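Local coordinates for hypothetical protein (Mesorhizobium loti, PDB 2O2X) that removes the C-7 phosphate from D-glycero-beta-D-manno-heptose 1,7-bisphosphate, a magnesium-dependent step in making ADP-heptose, at residues Ile42-Asp47 with Glu54-Pro59; Ile73-Val78 with Val110-Val115. All blocks are in the same frame, centred on the assembly; numbering follows the deposited sequence.

Interaction 1. Residues Ile42-Asp47 with Glu54-Pro59; sequences INVDTD and EIVLRP
Asn43 and Leu57 face each other with CA atoms 4.2 Å apart, at the single beta bridge between the two loop segments. Two nearly straight backbone bonds frame it: Arg58 N to Ile42 O (170° at the hydrogen) and Val44 N to Val56 O, 2.8 Å long. Packing is close here, with Asn43 CA 3.3 Å from Val56 O. The aliphatic part of Arg58 lies over the backbone between Asn43 and Val44, its CG 3.7 Å from Val44 N and its CD 3.6 Å from Asn43 O, crossing the Val44 side chain at about a right angle. A bend at chi3 (65°) carries the guanidinium group off; NH1 bonds to Thr41 O and NE to a glycerol, probably from the crystallisation liquor. Both segments belong to the loop between strand 34-36 and helix 62-71 of this HAD-type phosphatase; Asp37, the nucleophile by similarity, comes just after that strand, and Asp45, Thr46 and Asp47 probably bind substrate. Asn43 ND2 donates to Val44 O, from above that carbonyl's plane, and bonds to OD1 of Asp39, a predicted magnesium ligand, while Asn43 OD1 has a weak bond with Arg38; ND2 also rests 3.9 Å from Ile55 CD1. A water joins Ile42 O to Arg58 O, but toward the exposed Thr46 and Glu54 water replaces direct contact: one molecule links Val44 O to Val56 N, another Thr46 OG1 to Glu54 OE1.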
loop_
_atom_site.group_PDB
_atom_site.type_symbol
_atom_site.label_atom_id
_atom_site.label_comp_id
_atom_site.label_asym_id
_atom_site.label_seq_id
_atom_site.Cartn_x
_atom_site.Cartn_y
_atom_site.Cartn_z
ATOM N N ILE A 42 -7.196 2.126 -2.583
ATOM C CA ILE A 42 -8.043 0.963 -2.581
ATOM C C ILE A 42 -9.451 1.290 -2.152
ATOM O O ILE A 42 -10.398 0.806 -2.775
ATOM C CB ILE A 42 -7.437 -0.129 -1.660
ATOM C CG1 ILE A 42 -6.084 -0.570 -2.191
ATOM C CG2 ILE A 42 -8.402 -1.323 -1.528
ATOM C CD1 ILE A 42 -5.351 -1.501 -1.230
ATOM N N ASN A 43 -9.588 2.071 -1.099
ATOM C CA ASN A 43 -10.910 2.497 -0.643
ATOM C C ASN A 43 -11.023 3.998 -0.689
ATOM O O ASN A 43 -10.023 4.730 -0.753
ATOM C CB ASN A 43 -11.240 1.947 0.760
ATOM C CG ASN A 43 -10.277 2.405 1.828
ATOM O OD1 ASN A 43 -9.281 1.748 2.066
ATOM N ND2 ASN A 43 -10.565 3.529 2.475
ATOM N N VAL A 44 -12.252 4.480 -0.711
ATOM C CA VAL A 44 -12.493 5.891 -0.744
ATOM C C VAL A 44 -11.940 6.536 0.529
ATOM O O VAL A 44 -12.134 6.021 1.644
ATOM C CB VAL A 44 -14.000 6.182 -0.897
ATOM C CG1 VAL A 44 -14.272 7.687 -0.813
ATOM C CG2 VAL A 44 -14.522 5.627 -2.208
ATOM N N ASP A 45 -11.259 7.659 0.380
ATOM C CA ASP A 45 -10.598 8.284 1.515
ATOM C C ASP A 45 -11.637 8.920 2.428
ATOM O O ASP A 45 -12.723 9.319 1.989
ATOM C CB ASP A 45 -9.623 9.353 1.034
ATOM C CG ASP A 45 -8.488 9.622 2.030
ATOM O OD1 ASP A 45 -8.429 9.018 3.112
ATOM O OD2 ASP A 45 -7.636 10.474 1.715
ATOM N N THR A 46 -11.291 9.015 3.693
ATOM C CA THR A 46 -12.152 9.654 4.691
ATOM C C THR A 46 -11.282 10.135 5.836
ATOM O O THR A 46 -10.203 9.601 6.068
ATOM C CB THR A 46 -13.270 8.682 5.199
ATOM O OG1 THR A 46 -14.355 9.430 5.770
ATOM C CG2 THR A 46 -12.758 7.714 6.212
ATOM N N ASP A 47 -11.770 11.118 6.574
ATOM C CA ASP A 47 -10.987 11.703 7.648
ATOM C C ASP A 47 -10.696 10.688 8.753
ATOM O O ASP A 47 -9.604 10.681 9.302
ATOM C CB ASP A 47 -11.716 12.907 8.276
ATOM C CG ASP A 47 -11.742 14.136 7.377
ATOM O OD1 ASP A 47 -10.886 14.256 6.485
ATOM O OD2 ASP A 47 -12.632 14.995 7.590
ATOM N N GLU A 54 -18.759 2.234 6.708
ATOM C CA GLU A 54 -18.590 3.372 5.787
ATOM C C GLU A 54 -17.610 3.054 4.656
ATOM O O GLU A 54 -17.475 3.839 3.721
ATOM C CB GLU A 54 -18.113 4.603 6.555
ATOM C CG GLU A 54 -19.143 5.119 7.530
ATOM C CD GLU A 54 -18.691 6.352 8.327
ATOM O OE1 GLU A 54 -17.513 6.794 8.192
ATOM O OE2 GLU A 54 -19.548 6.893 9.073
ATOM N N ILE A 55 -16.929 1.915 4.733
ATOM C CA ILE A 55 -15.909 1.593 3.705
ATOM C C ILE A 55 -16.548 1.315 2.344
ATOM O O ILE A 55 -17.495 0.517 2.223
ATOM C CB ILE A 55 -15.065 0.390 4.162
ATOM C CG1 ILE A 55 -14.155 0.801 5.315
ATOM C CG2 ILE A 55 -14.243 -0.210 3.016
ATOM C CD1 ILE A 55 -12.908 1.629 4.888
ATOM N N VAL A 56 -16.001 1.963 1.314
ATOM C CA VAL A 56 -16.388 1.746 -0.074
ATOM C C VAL A 56 -15.123 1.606 -0.904
ATOM O O VAL A 56 -14.246 2.446 -0.799
ATOM C CB VAL A 56 -17.190 2.956 -0.588
ATOM C CG1 VAL A 56 -17.531 2.821 -2.054
ATOM C CG2 VAL A 56 -18.446 3.117 0.241
ATOM N N LEU A 57 -15.056 0.570 -1.729
ATOM C CA LEU A 57 -13.927 0.396 -2.632
ATOM C C LEU A 57 -13.907 1.444 -3.732
ATOM O O LEU A 57 -14.958 1.932 -4.169
ATOM C CB LEU A 57 -13.944 -0.975 -3.256
ATOM C CG LEU A 57 -13.825 -2.186 -2.338
ATOM C CD1 LEU A 57 -13.712 -3.422 -3.152
ATOM C CD2 LEU A 57 -12.655 -2.056 -1.420
ATOM N N ARG A 58 -12.705 1.799 -4.178
ATOM C CA ARG A 58 -12.514 2.539 -5.430
ATOM C C ARG A 58 -12.440 1.520 -6.559
ATOM O O ARG A 58 -11.448 0.802 -6.692
ATOM C CB ARG A 58 -11.261 3.410 -5.373
ATOM C CG ARG A 58 -11.307 4.487 -4.309
ATOM C CD ARG A 58 -10.117 5.398 -4.332
ATOM N NE ARG A 58 -10.032 6.212 -5.563
ATOM C CZ ARG A 58 -9.242 5.975 -6.597
ATOM N NH1 ARG A 58 -8.377 4.959 -6.624
ATOM N NH2 ARG A 58 -9.309 6.787 -7.638
ATOM N N PRO A 59 -13.507 1.412 -7.380
ATOM C CA PRO A 59 -13.448 0.320 -8.372
ATOM C C PRO A 59 -12.326 0.459 -9.379
ATOM O O PRO A 59 -11.870 -0.531 -9.924
ATOM C CB PRO A 59 -14.830 0.377 -9.057
ATOM C CG PRO A 59 -15.697 1.152 -8.089
ATOM C CD PRO A 59 -14.783 2.151 -7.445
HETATM O O HOH W 1 -10.373 -1.109 -4.870
HETATM O O HOH W 2 -14.068 4.248 2.239
HETATM O O HOH W 3 -16.565 7.505 5.507
#

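Interaction 2. Residues Ile73-Val78 with Val110-Val115; sequences IPVVVV and VFVDMV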
loop_
_atom_site.group_PDB
_atom_site.type_symbol
_atom_site.label_atom_id
_atom_site.label_comp_id
_atom_site.label_asym_id
_atom_site.label_seq_id
_atom_site.Cartn_x
_atom_site.Cartn_y
_atom_site.Cartn_z
ATOM N N ILE A 73 2.390 -11.578 -8.752
ATOM C CA ILE A 73 3.141 -10.496 -8.112
ATOM C C ILE A 73 2.484 -10.191 -6.764
ATOM O O ILE A 73 1.274 -9.950 -6.740
ATOM C CB ILE A 73 3.098 -9.229 -9.045
ATOM C CG1 ILE A 73 3.920 -9.533 -10.310
ATOM C CG2 ILE A 73 3.561 -7.949 -8.371
ATOM C CD1 ILE A 73 5.290 -10.098 -10.000
ATOM N N PRO A 74 3.257 -10.237 -5.656
ATOM C CA PRO A 74 2.610 -9.922 -4.381
ATOM C C PRO A 74 2.088 -8.477 -4.340
ATOM O O PRO A 74 2.750 -7.547 -4.854
ATOM C CB PRO A 74 3.723 -10.115 -3.350
ATOM C CG PRO A 74 4.956 -10.067 -4.114
ATOM C CD PRO A 74 4.691 -10.523 -5.485
ATOM N N VAL A 75 0.919 -8.315 -3.730
ATOM C CA VAL A 75 0.309 -7.014 -3.504
ATOM C C VAL A 75 0.433 -6.665 -2.037
ATOM O O VAL A 75 -0.025 -7.401 -1.166
ATOM C CB VAL A 75 -1.153 -7.003 -3.966
ATOM C CG1 VAL A 75 -1.797 -5.658 -3.649
ATOM C CG2 VAL A 75 -1.274 -7.350 -5.483
ATOM N N VAL A 76 1.110 -5.556 -1.759
ATOM C CA VAL A 76 1.468 -5.159 -0.410
ATOM C C VAL A 76 0.841 -3.819 -0.079
ATOM O O VAL A 76 1.117 -2.810 -0.730
ATOM C CB VAL A 76 2.997 -5.087 -0.214
ATOM C CG1 VAL A 76 3.343 -4.676 1.195
ATOM C CG2 VAL A 76 3.658 -6.435 -0.573
ATOM N N VAL A 77 -0.039 -3.823 0.930
ATOM C CA VAL A 77 -0.706 -2.591 1.382
ATOM C C VAL A 77 0.210 -1.916 2.379
ATOM O O VAL A 77 0.648 -2.554 3.331
ATOM C CB VAL A 77 -2.068 -2.888 2.006
ATOM C CG1 VAL A 77 -2.711 -1.585 2.531
ATOM C CG2 VAL A 77 -2.994 -3.569 0.981
ATOM N N VAL A 78 0.505 -0.644 2.171
ATOM C CA VAL A 78 1.379 0.137 3.083
ATOM C C VAL A 78 0.616 1.417 3.423
ATOM O O VAL A 78 0.354 2.257 2.564
ATOM C CB VAL A 78 2.787 0.447 2.499
ATOM C CG1 VAL A 78 3.613 -0.801 2.485
ATOM C CG2 VAL A 78 2.705 1.059 1.087
ATOM N N VAL A 110 -10.488 -10.453 -5.867
ATOM C CA VAL A 110 -9.084 -10.013 -5.809
ATOM C C VAL A 110 -8.597 -10.063 -4.360
ATOM O O VAL A 110 -9.391 -10.194 -3.419
ATOM C CB VAL A 110 -8.848 -8.611 -6.468
ATOM C CG1 VAL A 110 -9.425 -8.585 -7.903
ATOM C CG2 VAL A 110 -9.472 -7.477 -5.644
ATOM N N PHE A 111 -7.285 -10.012 -4.203
ATOM C CA PHE A 111 -6.695 -10.159 -2.884
ATOM C C PHE A 111 -5.378 -9.408 -2.753
ATOM O O PHE A 111 -4.775 -8.975 -3.739
ATOM C CB PHE A 111 -6.476 -11.642 -2.560
ATOM C CG PHE A 111 -5.945 -12.410 -3.684
ATOM C CD1 PHE A 111 -4.601 -12.396 -3.981
ATOM C CD2 PHE A 111 -6.796 -13.142 -4.510
ATOM C CE1 PHE A 111 -4.091 -13.122 -5.065
ATOM C CE2 PHE A 111 -6.295 -13.865 -5.578
ATOM C CZ PHE A 111 -4.946 -13.856 -5.859
ATOM N N VAL A 112 -4.952 -9.272 -1.503
ATOM C CA VAL A 112 -3.627 -8.755 -1.206
ATOM C C VAL A 112 -2.860 -9.820 -0.418
ATOM O O VAL A 112 -3.427 -10.841 0.011
ATOM C CB VAL A 112 -3.669 -7.428 -0.445
ATOM C CG1 VAL A 112 -4.606 -6.412 -1.136
ATOM C CG2 VAL A 112 -4.061 -7.599 0.986
ATOM N N ASP A 113 -1.560 -9.588 -0.261
ATOM C CA ASP A 113 -0.630 -10.577 0.311
ATOM C C ASP A 113 0.069 -10.142 1.594
ATOM O O ASP A 113 0.609 -10.963 2.337
ATOM C CB ASP A 113 0.358 -10.950 -0.763
ATOM C CG ASP A 113 -0.343 -11.516 -1.976
ATOM O OD1 ASP A 113 -0.934 -12.632 -1.814
ATOM O OD2 ASP A 113 -0.385 -10.842 -3.037
HETATM N N MSE A 114 0.055 -8.845 1.882
HETATM C CA MSE A 114 0.635 -8.363 3.130
HETATM C C MSE A 114 0.039 -6.986 3.419
HETATM O O MSE A 114 -0.248 -6.216 2.483
HETATM C CB MSE A 114 2.152 -8.290 3.030
HETATM C CG MSE A 114 2.845 -7.857 4.289
HETATM SE SE MSE A 114 4.768 -7.994 4.274
HETATM C CE MSE A 114 4.908 -9.887 4.588
ATOM N N VAL A 115 -0.161 -6.697 4.698
ATOM C CA VAL A 115 -0.568 -5.351 5.151
ATOM C C VAL A 115 0.427 -4.834 6.179
ATOM O O VAL A 115 0.684 -5.523 7.178
ATOM C CB VAL A 115 -1.973 -5.379 5.792
ATOM C CG1 VAL A 115 -2.360 -4.000 6.355
ATOM C CG2 VAL A 115 -3.018 -5.860 4.783
HETATM O O HOH W 4 -0.894 -11.225 -5.695
#
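Asp113 reaches across to the start of the neighbouring strand and binds its backbone through a side-chain oxygen. Its CB sits 3.6 Å from Val75 O. From there CG, placed beside its own backbone N (chi1 -59°), lies 3.9 Å from Val75 N. At the tip, OD2 accepts Val75 N at 2.9 Å in a straight bond (171°), using the lone pair directed away from the other carboxylate oxygen, and comes within 3.4 Å of Pro74 CA. A water donates to OD2 and to Ile73 O, while OD1 forms a salt bridge with Arg25 NE, so both carboxylate oxygens of this buried residue have partners and the negative charge is probably well compensated. Val75 O returns the grip, taking Asp113 N at 2.8 Å and, weakly, Met114 N. Beyond this point regular pairing takes over: Val77 N donates to Met114 O at 2.9 Å, and Val76 and Val77 bridge in parallel to Met114, a selenomethionine, and Val115. Val112 supplies the apolar link, and its CG1 touches both Val75 CG1 (3.8 Å) and Val77 CG2 (3.9 Å). On that side helix 91-107 covers Val112 and Val115, whereas helix 141-150 packs on Val76 and Met114. Adjacent parallel strands 75-80 and 114-118, connected through helix 91-107, make a beta-alpha-beta crossover, as in the Rossmann-like core of HAD phosphatases.

Interaction 1 closes before interaction 2 opens along the chain, and their centres lie about 17 Å apart, yet they meet directly: Ile42 CD1 packs on Val77 CG2 at 3.8 Å. Helix 91-107 is shared, touching Ile42 and Ile55 of interaction 1 as well as side chains of interaction 2. Both contacts border the predicted site, but only interaction 1 contains residues assigned to it. There the Asn43 side chain comes within about 3 Å of that of Asp39, the presumed proton donor; in interaction 2 the Val77 side chain is about 4 Å from those of Arg38 and Thr79, both assigned to substrate binding by similarity. Residues 42-47 with 54-59 thus belong to a loop that probably contacts substrate, and 73-78 with 110-115 to the buried sheet.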